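Local atomic coordinates of methyl-accepting/DNA response regulator (Bacillus cereus, PDB entry 3D6W), a protein that probably binds DNA through its LytTR domain, the part present here, as the output end of a phosphorelay response regulator. Residues A[18-23]-A[35-40]; A[57-62]-A[100-105]. All blocks are in the same frame, centred on the assembly; numbering follows the deposited sequence.

Both contacts lie within the LytTR DNA-binding domain and reach the same five-stranded antiparallel sheet, on opposite sides of the centre of the chain, with their own centres about 19 Å apart. Contact 1 joins the start of strand 21-27 to the end of strand 30-35; contact 2 sets helix 100-107 against strand 58-62, an outermost strand of that sheet. The two meet where Phe58 CZ packs 3.4 Å from Phe18 O. Ile72 and Asp88 are magnesium-binding residues of this protein, though no ion sits on them in this chain: the side chain of Met22 is about 6 Å from that of Asp88, and that of Phe103 about 4 Å from that of Ile72.

Contact 1. Residues A[18-23]-A[35-40]; sequences FSKVMY and AEELTG
An antiparallel strand pair ends in this contact, where the start of strand 21-27 meets the end of strand 30-35 and the residues that follow it. Val21 and Ala35 form a non-hydrogen-bonded pair with their CA atoms 4.2 Å apart, and both side chains lie on one face of the sheet, Val21 against Val5 and Val33, Ala35 against Val16. A backbone hydrogen bond runs from Glu36 N to Lys20 O at 2.9 Å and is bent, with 131° at the hydrogen. The same oxygen receives a CA-H...O contact from Ala35 CA at 3.2 Å, which places two donors from successive residues on one carbonyl.

Beyond this bond the side chains of Lys20 and Glu36 cross at about a right angle. Glu36 is extended beyond CG and brings OE1 within 3.2 Å of Lys20 CD, so the carboxylate meets the aliphatic part of the lysine before its ammonium. Bends at chi2, chi3 and chi4 bring Lys20 NZ within long salt-bridge range of both Glu36 OE1 (3.7 Å) and Glu37 OE2 (4.0 Å). A water weakly bonded to both NZ and Glu37 N adds a further link.

The side chains of Met22, a selenomethionine, and Glu36 cross obliquely, SE coming 3.8 Å from Glu36 CA. The Met22 chain is straight as far as SE and turns there (chi3 -58°), which brings CE 3.2 Å from Ala35 O. Asn89 and Glu91 also touch this side chain. Because Met22 and Tyr23 both face Asn34, the pairing of strands 21-27 and 30-35 here has the form of a classic beta bulge in the antiparallel sheet of a LytTR domain.

Contact 2. Residues A[57-62]-A[100-105]; sequences SFIRCH and ASYFRK
Ile59 meets two aromatic side chains of helix 100-107, and they are turned differently toward it. The ring of Phe103 offers an edge: Ile59 CG2 lies near its plane, 3.5 Å from CE1, and the two side chains cross at about a right angle. Tyr102 instead slides past Ile59 in the opposite direction, its CE2 3.7 Å from Ile59 CG1 in an oblique approach. With CG1 anti to the backbone N (chi1 -172°) and the chain extended beyond it, Ile59 carries CD1 on to the helix backbone, 3.8 Å from Phe103 CA. Its two branches are thereby divided, CG2 to the phenylalanine and CG1 with CD1 to the tyrosine and the helix.

Cys61, two residues on along the strand, adds to the same CD1-CE1 side of the Phe103 ring, its CB approaching obliquely to 3.8 Å from CD1. Phe103 also packs against Val95, Leu85 and Phe109, so the ring sits among residues of several elements of the fold.

Tyr102 lies nearer the solvent. Arg60 O approaches its ring at the edge and in plane, 3.4 Å from CE2, which is consistent with a weak polar contact of the ring C-H. A water, also in the ring plane, accepts a bond from Arg60 N; its link to Tyr102 OH is unusually short and to be read with caution. The Arg60 side chain leads away from the helix and forms a salt bridge with Glu50.

No direct hydrogen bond links strand and helix. The axes of strand 58-62 and the helix segment 100-105 approach to 8.1 Å and run roughly antiparallel, at 150°: this is apolar helix-on-sheet packing, by which the C-terminal helix of the LytTR domain lies against an outermost strand of its five-stranded sheet.

Contact 1. Residues A[18-23]-A[35-40]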
ATOM      1  N   PHE A  18      -8.689  -1.515   9.087  1.00 59.09           N
ATOM      2  CA  PHE A  18      -9.463  -0.315   8.751  1.00 60.00           C
ATOM      3  C   PHE A  18     -10.045  -0.387   7.343  1.00 59.66           C
ATOM      4  O   PHE A  18     -11.160   0.063   7.100  1.00 59.27           O
ATOM      5  CB  PHE A  18      -8.617   0.964   8.889  1.00 60.36           C
ATOM      6  CG  PHE A  18      -8.294   1.346  10.317  1.00 61.73           C
ATOM      7  CD1 PHE A  18      -9.014   0.838  11.404  1.00 63.29           C
ATOM      8  CD2 PHE A  18      -7.293   2.250  10.570  1.00 63.45           C
ATOM      9  CE1 PHE A  18      -8.711   1.201  12.713  1.00 61.73           C
ATOM     10  CE2 PHE A  18      -6.987   2.627  11.881  1.00 63.81           C
ATOM     11  CZ  PHE A  18      -7.699   2.084  12.948  1.00 63.81           C
ATOM     12  N   SER A  19      -9.280  -0.987   6.437  1.00 59.39           N
ATOM     13  CA  SER A  19      -9.652  -1.098   5.034  1.00 59.03           C
ATOM     14  C   SER A  19     -10.959  -1.892   4.794  1.00 58.26           C
ATOM     15  O   SER A  19     -11.616  -1.706   3.783  1.00 59.05           O
ATOM     16  CB  SER A  19      -8.464  -1.720   4.262  1.00 58.56           C
ATOM     17  OG  SER A  19      -8.398  -3.132   4.440  1.00 60.75           O
ATOM     18  N   LYS A  20     -11.316  -2.759   5.740  1.00 57.56           N
ATOM     19  CA  LYS A  20     -12.483  -3.579   5.671  1.00 56.87           C
ATOM     20  C   LYS A  20     -13.669  -3.006   6.443  1.00 55.79           C
ATOM     21  O   LYS A  20     -14.787  -3.552   6.395  1.00 55.89           O
ATOM     22  CB  LYS A  20     -12.155  -4.977   6.204  1.00 58.50           C
ATOM     23  CG  LYS A  20     -10.994  -5.652   5.496  1.00 61.62           C
ATOM     24  CD  LYS A  20     -11.416  -6.755   4.552  1.00 67.10           C
ATOM     25  CE  LYS A  20     -11.251  -8.175   5.201  1.00 72.31           C
ATOM     26  NZ  LYS A  20     -12.471  -9.122   4.977  1.00 74.04           N
ATOM     27  N   VAL A  21     -13.461  -1.893   7.131  1.00 54.46           N
ATOM     28  CA  VAL A  21     -14.583  -1.188   7.793  1.00 52.57           C
ATOM     29  C   VAL A  21     -15.331  -0.324   6.764  1.00 50.97           C
ATOM     30  O   VAL A  21     -14.708   0.547   6.116  1.00 52.54           O
ATOM     31  CB  VAL A  21     -14.086  -0.317   8.983  1.00 53.00           C
ATOM     32  CG1 VAL A  21     -15.279   0.373   9.728  1.00 50.20           C
ATOM     33  CG2 VAL A  21     -13.218  -1.189   9.925  1.00 53.32           C
HETATM   34  N   MSE A  22     -16.625  -0.578   6.617  1.00 47.48           N
HETATM   35  CA  MSE A  22     -17.472   0.111   5.667  1.00 45.74           C
HETATM   36  C   MSE A  22     -18.068   1.402   6.256  1.00 46.12           C
HETATM   37  O   MSE A  22     -18.096   2.437   5.608  1.00 44.25           O
HETATM   38  CB  MSE A  22     -18.609  -0.826   5.212  1.00 44.28           C
HETATM   39  CG  MSE A  22     -18.135  -2.092   4.585  1.00 39.75           C
HETATM   40 SE   MSE A  22     -19.486  -3.310   3.915  0.65 34.59          SE
HETATM   41  CE  MSE A  22     -20.364  -3.500   5.637  1.00 31.49           C
ATOM     42  N   TYR A  23     -18.565   1.286   7.481  1.00 47.88           N
ATOM     43  CA  TYR A  23     -19.139   2.384   8.244  1.00 49.56           C
ATOM     44  C   TYR A  23     -19.246   2.032   9.752  1.00 50.94           C
ATOM     45  O   TYR A  23     -19.037   0.880  10.180  1.00 51.25           O
ATOM     46  CB  TYR A  23     -20.499   2.847   7.654  1.00 50.31           C
ATOM     47  CG  TYR A  23     -21.640   1.852   7.789  1.00 50.93           C
ATOM     48  CD1 TYR A  23     -21.912   0.933   6.791  1.00 49.91           C
ATOM     49  CD2 TYR A  23     -22.462   1.861   8.921  1.00 52.85           C
ATOM     50  CE1 TYR A  23     -22.931   0.052   6.920  1.00 50.30           C
ATOM     51  CE2 TYR A  23     -23.469   0.982   9.073  1.00 51.25           C
ATOM     52  CZ  TYR A  23     -23.707   0.057   8.073  1.00 52.04           C
ATOM     53  OH  TYR A  23     -24.751  -0.849   8.230  1.00 52.22           O
ATOM     54  N   ALA A  35     -18.159  -4.025   9.227  1.00 63.82           N
ATOM     55  CA  ALA A  35     -17.069  -4.474   8.366  1.00 64.45           C
ATOM     56  C   ALA A  35     -17.642  -5.367   7.274  1.00 66.13           C
ATOM     57  O   ALA A  35     -18.804  -5.773   7.308  1.00 65.78           O
ATOM     58  CB  ALA A  35     -16.000  -5.203   9.179  1.00 63.41           C
ATOM     59  N   GLU A  36     -16.833  -5.665   6.278  1.00 68.62           N
ATOM     60  CA  GLU A  36     -17.369  -6.291   5.072  1.00 71.28           C
ATOM     61  C   GLU A  36     -18.070  -7.621   5.358  1.00 72.31           C
ATOM     62  O   GLU A  36     -19.103  -7.926   4.754  1.00 72.56           O
ATOM     63  CB  GLU A  36     -16.269  -6.516   4.052  1.00 71.27           C
ATOM     64  CG  GLU A  36     -15.634  -5.261   3.510  1.00 72.06           C
ATOM     65  CD  GLU A  36     -14.447  -5.585   2.671  1.00 72.04           C
ATOM     66  OE1 GLU A  36     -14.015  -6.747   2.671  1.00 79.71           O
ATOM     67  OE2 GLU A  36     -13.910  -4.701   2.006  1.00 76.93           O
ATOM     68  N   GLU A  37     -17.490  -8.401   6.272  1.00 73.72           N
ATOM     69  CA  GLU A  37     -17.955  -9.741   6.576  1.00 74.69           C
ATOM     70  C   GLU A  37     -18.586  -9.871   7.951  1.00 73.94           C
ATOM     71  O   GLU A  37     -19.143 -10.918   8.242  1.00 74.01           O
ATOM     72  CB  GLU A  37     -16.777 -10.723   6.491  1.00 75.48           C
ATOM     73  CG  GLU A  37     -16.249 -10.969   5.067  1.00 79.08           C
ATOM     74  CD  GLU A  37     -15.078 -11.991   5.019  1.00 81.78           C
ATOM     75  OE1 GLU A  37     -14.638 -12.486   6.105  1.00 88.35           O
ATOM     76  OE2 GLU A  37     -14.612 -12.314   3.881  1.00 90.68           O
ATOM     77  N   LEU A  38     -18.455  -8.879   8.831  1.00 73.06           N
ATOM     78  CA  LEU A  38     -19.147  -8.955  10.120  1.00 72.61           C
ATOM     79  C   LEU A  38     -19.396  -7.596  10.762  1.00 71.39           C
ATOM     80  O   LEU A  38     -18.891  -6.575  10.298  1.00 70.69           O
ATOM     81  CB  LEU A  38     -18.480  -9.959  11.093  1.00 72.94           C
ATOM     82  CG  LEU A  38     -17.186  -9.794  11.920  1.00 74.37           C
ATOM     83  CD1 LEU A  38     -16.337  -8.622  11.485  1.00 75.46           C
ATOM     84  CD2 LEU A  38     -17.495  -9.710  13.422  1.00 76.18           C
ATOM     85  N   THR A  39     -20.232  -7.615  11.797  1.00 69.92           N
ATOM     86  CA  THR A  39     -20.578  -6.448  12.553  1.00 69.17           C
ATOM     87  C   THR A  39     -20.377  -6.702  14.016  1.00 67.93           C
ATOM     88  O   THR A  39     -20.511  -7.790  14.502  1.00 67.20           O
ATOM     89  CB  THR A  39     -21.991  -5.947  12.238  1.00 69.41           C
ATOM     90  OG1 THR A  39     -22.032  -5.640  10.838  1.00 71.60           O
ATOM     91  CG2 THR A  39     -22.302  -4.629  13.041  1.00 69.54           C
ATOM     92  N   GLY A  40     -19.995  -5.668  14.725  1.00 67.61           N
ATOM     93  CA  GLY A  40     -19.651  -5.860  16.101  1.00 67.41           C
ATOM     94  C   GLY A  40     -19.626  -4.539  16.806  1.00 66.88           C
ATOM     95  O   GLY A  40     -19.781  -3.494  16.213  1.00 67.02           O
TER
HETATM   96  O   HOH W   1     -14.367  -8.292   7.670  1.00 53.18           O

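Contact 2. Residues A[57-62]-A[100-105]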
ATOM      1  N   SER A  57      -9.833   8.582   4.556  1.00 61.57           N
ATOM      2  CA  SER A  57     -10.744   7.490   4.230  1.00 60.88           C
ATOM      3  C   SER A  57     -12.083   7.584   4.914  1.00 59.81           C
ATOM      4  O   SER A  57     -13.089   7.217   4.346  1.00 59.87           O
ATOM      5  CB  SER A  57     -10.100   6.171   4.642  1.00 61.29           C
ATOM      6  OG  SER A  57      -9.577   5.538   3.522  1.00 62.81           O
ATOM      7  N   PHE A  58     -12.075   8.053   6.153  1.00 59.09           N
ATOM      8  CA  PHE A  58     -13.254   8.070   7.023  1.00 58.06           C
ATOM      9  C   PHE A  58     -13.790   9.485   7.175  1.00 57.54           C
ATOM     10  O   PHE A  58     -13.039  10.412   7.277  1.00 56.74           O
ATOM     11  CB  PHE A  58     -12.892   7.430   8.371  1.00 57.04           C
ATOM     12  CG  PHE A  58     -12.607   5.939   8.258  1.00 57.21           C
ATOM     13  CD1 PHE A  58     -11.319   5.476   8.030  1.00 58.12           C
ATOM     14  CD2 PHE A  58     -13.643   5.008   8.295  1.00 56.05           C
ATOM     15  CE1 PHE A  58     -11.056   4.109   7.893  1.00 56.66           C
ATOM     16  CE2 PHE A  58     -13.399   3.673   8.157  1.00 55.56           C
ATOM     17  CZ  PHE A  58     -12.102   3.214   7.955  1.00 57.10           C
ATOM     18  N   ILE A  59     -15.114   9.643   7.117  1.00 58.38           N
ATOM     19  CA  ILE A  59     -15.760  10.935   7.350  1.00 58.40           C
ATOM     20  C   ILE A  59     -17.045  10.788   8.159  1.00 57.04           C
ATOM     21  O   ILE A  59     -17.905  10.015   7.816  1.00 57.12           O
ATOM     22  CB  ILE A  59     -16.050  11.709   6.002  1.00 58.94           C
ATOM     23  CG1 ILE A  59     -16.534  13.147   6.298  1.00 59.95           C
ATOM     24  CG2 ILE A  59     -17.126  11.009   5.175  1.00 61.49           C
ATOM     25  CD1 ILE A  59     -16.488  14.097   5.113  1.00 59.51           C
ATOM     26  N   ARG A  60     -17.151  11.533   9.248  1.00 56.09           N
ATOM     27  CA  ARG A  60     -18.421  11.799   9.888  1.00 55.43           C
ATOM     28  C   ARG A  60     -19.396  12.499   8.932  1.00 55.43           C
ATOM     29  O   ARG A  60     -19.165  13.618   8.480  1.00 54.84           O
ATOM     30  CB  ARG A  60     -18.233  12.653  11.137  1.00 55.35           C
ATOM     31  CG  ARG A  60     -19.455  12.672  12.036  1.00 54.80           C
ATOM     32  CD  ARG A  60     -19.503  11.467  12.943  1.00 54.03           C
ATOM     33  NE  ARG A  60     -20.502  11.630  13.995  1.00 54.40           N
ATOM     34  CZ  ARG A  60     -20.291  12.172  15.194  1.00 54.54           C
ATOM     35  NH1 ARG A  60     -19.096  12.611  15.562  1.00 53.75           N
ATOM     36  NH2 ARG A  60     -21.284  12.227  16.068  1.00 52.56           N
ATOM     37  N   CYS A  61     -20.509  11.816   8.651  1.00 55.76           N
ATOM     38  CA  CYS A  61     -21.496  12.303   7.702  1.00 55.48           C
ATOM     39  C   CYS A  61     -22.883  12.493   8.293  1.00 55.23           C
ATOM     40  O   CYS A  61     -23.795  12.916   7.604  1.00 55.26           O
ATOM     41  CB  CYS A  61     -21.549  11.356   6.504  1.00 55.58           C
ATOM     42  SG  CYS A  61     -22.111   9.713   6.861  1.00 53.65           S
ATOM     43  N   HIS A  62     -23.024  12.217   9.580  1.00 55.99           N
ATOM     44  CA  HIS A  62     -24.310  12.202  10.261  1.00 56.21           C
ATOM     45  C   HIS A  62     -23.933  12.065  11.722  1.00 56.71           C
ATOM     46  O   HIS A  62     -22.911  11.487  12.004  1.00 56.13           O
ATOM     47  CB  HIS A  62     -25.076  10.976   9.772  1.00 55.80           C
ATOM     48  CG  HIS A  62     -26.503  10.901  10.218  1.00 55.15           C
ATOM     49  ND1 HIS A  62     -26.865  10.598  11.513  1.00 55.71           N
ATOM     50  CD2 HIS A  62     -27.658  10.999   9.519  1.00 55.19           C
ATOM     51  CE1 HIS A  62     -28.178  10.525  11.595  1.00 57.18           C
ATOM     52  NE2 HIS A  62     -28.687  10.752  10.398  1.00 56.36           N
ATOM     53  N   ALA A 100     -24.136  17.892   5.590  1.00 59.50           N
ATOM     54  CA  ALA A 100     -24.078  17.815   4.140  1.00 59.34           C
ATOM     55  C   ALA A 100     -23.010  18.750   3.528  1.00 59.43           C
ATOM     56  O   ALA A 100     -22.338  18.351   2.580  1.00 58.27           O
ATOM     57  CB  ALA A 100     -25.483  18.036   3.531  1.00 57.93           C
ATOM     58  N   SER A 101     -22.816  19.967   4.073  1.00 60.28           N
ATOM     59  CA  SER A 101     -21.772  20.882   3.519  1.00 60.88           C
ATOM     60  C   SER A 101     -20.364  20.443   3.788  1.00 60.03           C
ATOM     61  O   SER A 101     -19.521  20.514   2.902  1.00 60.35           O
ATOM     62  CB  SER A 101     -21.915  22.319   4.025  1.00 61.76           C
ATOM     63  OG  SER A 101     -23.193  22.807   3.632  1.00 65.08           O
ATOM     64  N   TYR A 102     -20.124  20.010   5.019  1.00 59.68           N
ATOM     65  CA  TYR A 102     -18.840  19.466   5.443  1.00 59.73           C
ATOM     66  C   TYR A 102     -18.557  18.256   4.584  1.00 59.63           C
ATOM     67  O   TYR A 102     -17.496  18.154   3.999  1.00 59.77           O
ATOM     68  CB  TYR A 102     -18.893  19.141   6.951  1.00 60.33           C
ATOM     69  CG  TYR A 102     -17.753  18.351   7.539  1.00 60.01           C
ATOM     70  CD1 TYR A 102     -16.554  18.947   7.888  1.00 60.73           C
ATOM     71  CD2 TYR A 102     -17.911  16.980   7.796  1.00 62.93           C
ATOM     72  CE1 TYR A 102     -15.517  18.171   8.437  1.00 61.97           C
ATOM     73  CE2 TYR A 102     -16.910  16.209   8.345  1.00 60.78           C
ATOM     74  CZ  TYR A 102     -15.726  16.794   8.679  1.00 61.47           C
ATOM     75  OH  TYR A 102     -14.748  15.963   9.211  1.00 61.28           O
ATOM     76  N   PHE A 103     -19.541  17.372   4.432  1.00 58.87           N
ATOM     77  CA  PHE A 103     -19.326  16.180   3.627  1.00 58.44           C
ATOM     78  C   PHE A 103     -18.888  16.544   2.198  1.00 58.43           C
ATOM     79  O   PHE A 103     -17.879  16.072   1.735  1.00 57.76           O
ATOM     80  CB  PHE A 103     -20.584  15.291   3.625  1.00 57.19           C
ATOM     81  CG  PHE A 103     -20.425  14.000   2.878  1.00 57.46           C
ATOM     82  CD1 PHE A 103     -19.826  12.891   3.489  1.00 58.39           C
ATOM     83  CD2 PHE A 103     -20.840  13.885   1.570  1.00 54.61           C
ATOM     84  CE1 PHE A 103     -19.691  11.705   2.832  1.00 54.93           C
ATOM     85  CE2 PHE A 103     -20.704  12.708   0.886  1.00 53.26           C
ATOM     86  CZ  PHE A 103     -20.145  11.603   1.517  1.00 55.72           C
ATOM     87  N   ARG A 104     -19.643  17.371   1.494  1.00 59.22           N
ATOM     88  CA  ARG A 104     -19.313  17.651   0.096  1.00 60.00           C
ATOM     89  C   ARG A 104     -18.038  18.472  -0.080  1.00 60.47           C
ATOM     90  O   ARG A 104     -17.318  18.305  -1.062  1.00 59.73           O
ATOM     91  CB  ARG A 104     -20.491  18.306  -0.626  1.00 59.80           C
ATOM     92  CG  ARG A 104     -20.640  19.779  -0.405  1.00 59.77           C
ATOM     93  CD  ARG A 104     -21.871  20.340  -1.076  1.00 59.52           C
ATOM     94  NE  ARG A 104     -21.887  20.015  -2.495  1.00 59.77           N
ATOM     95  CZ  ARG A 104     -22.967  19.969  -3.273  1.00 60.33           C
ATOM     96  NH1 ARG A 104     -24.174  20.224  -2.803  1.00 61.97           N
ATOM     97  NH2 ARG A 104     -22.840  19.625  -4.538  1.00 62.23           N
ATOM     98  N   LYS A 105     -17.755  19.347   0.887  1.00 62.10           N
ATOM     99  CA  LYS A 105     -16.515  20.133   0.887  1.00 63.34           C
ATOM    100  C   LYS A 105     -15.260  19.230   0.976  1.00 62.97           C
ATOM    101  O   LYS A 105     -14.326  19.375   0.195  1.00 62.68           O
ATOM    102  CB  LYS A 105     -16.515  21.173   2.027  1.00 64.24           C
ATOM    103  CG  LYS A 105     -16.940  22.588   1.607  1.00 66.61           C
ATOM    104  CD  LYS A 105     -17.319  23.479   2.852  1.00 68.13           C
ATOM    105  CE  LYS A 105     -17.365  25.045   2.597  1.00 70.28           C
ATOM    106  NZ  LYS A 105     -16.046  25.816   2.859  1.00 70.83           N
TER
HETATM  107  O   HOH W   2     -14.905  13.552   9.899  1.00 43.52           O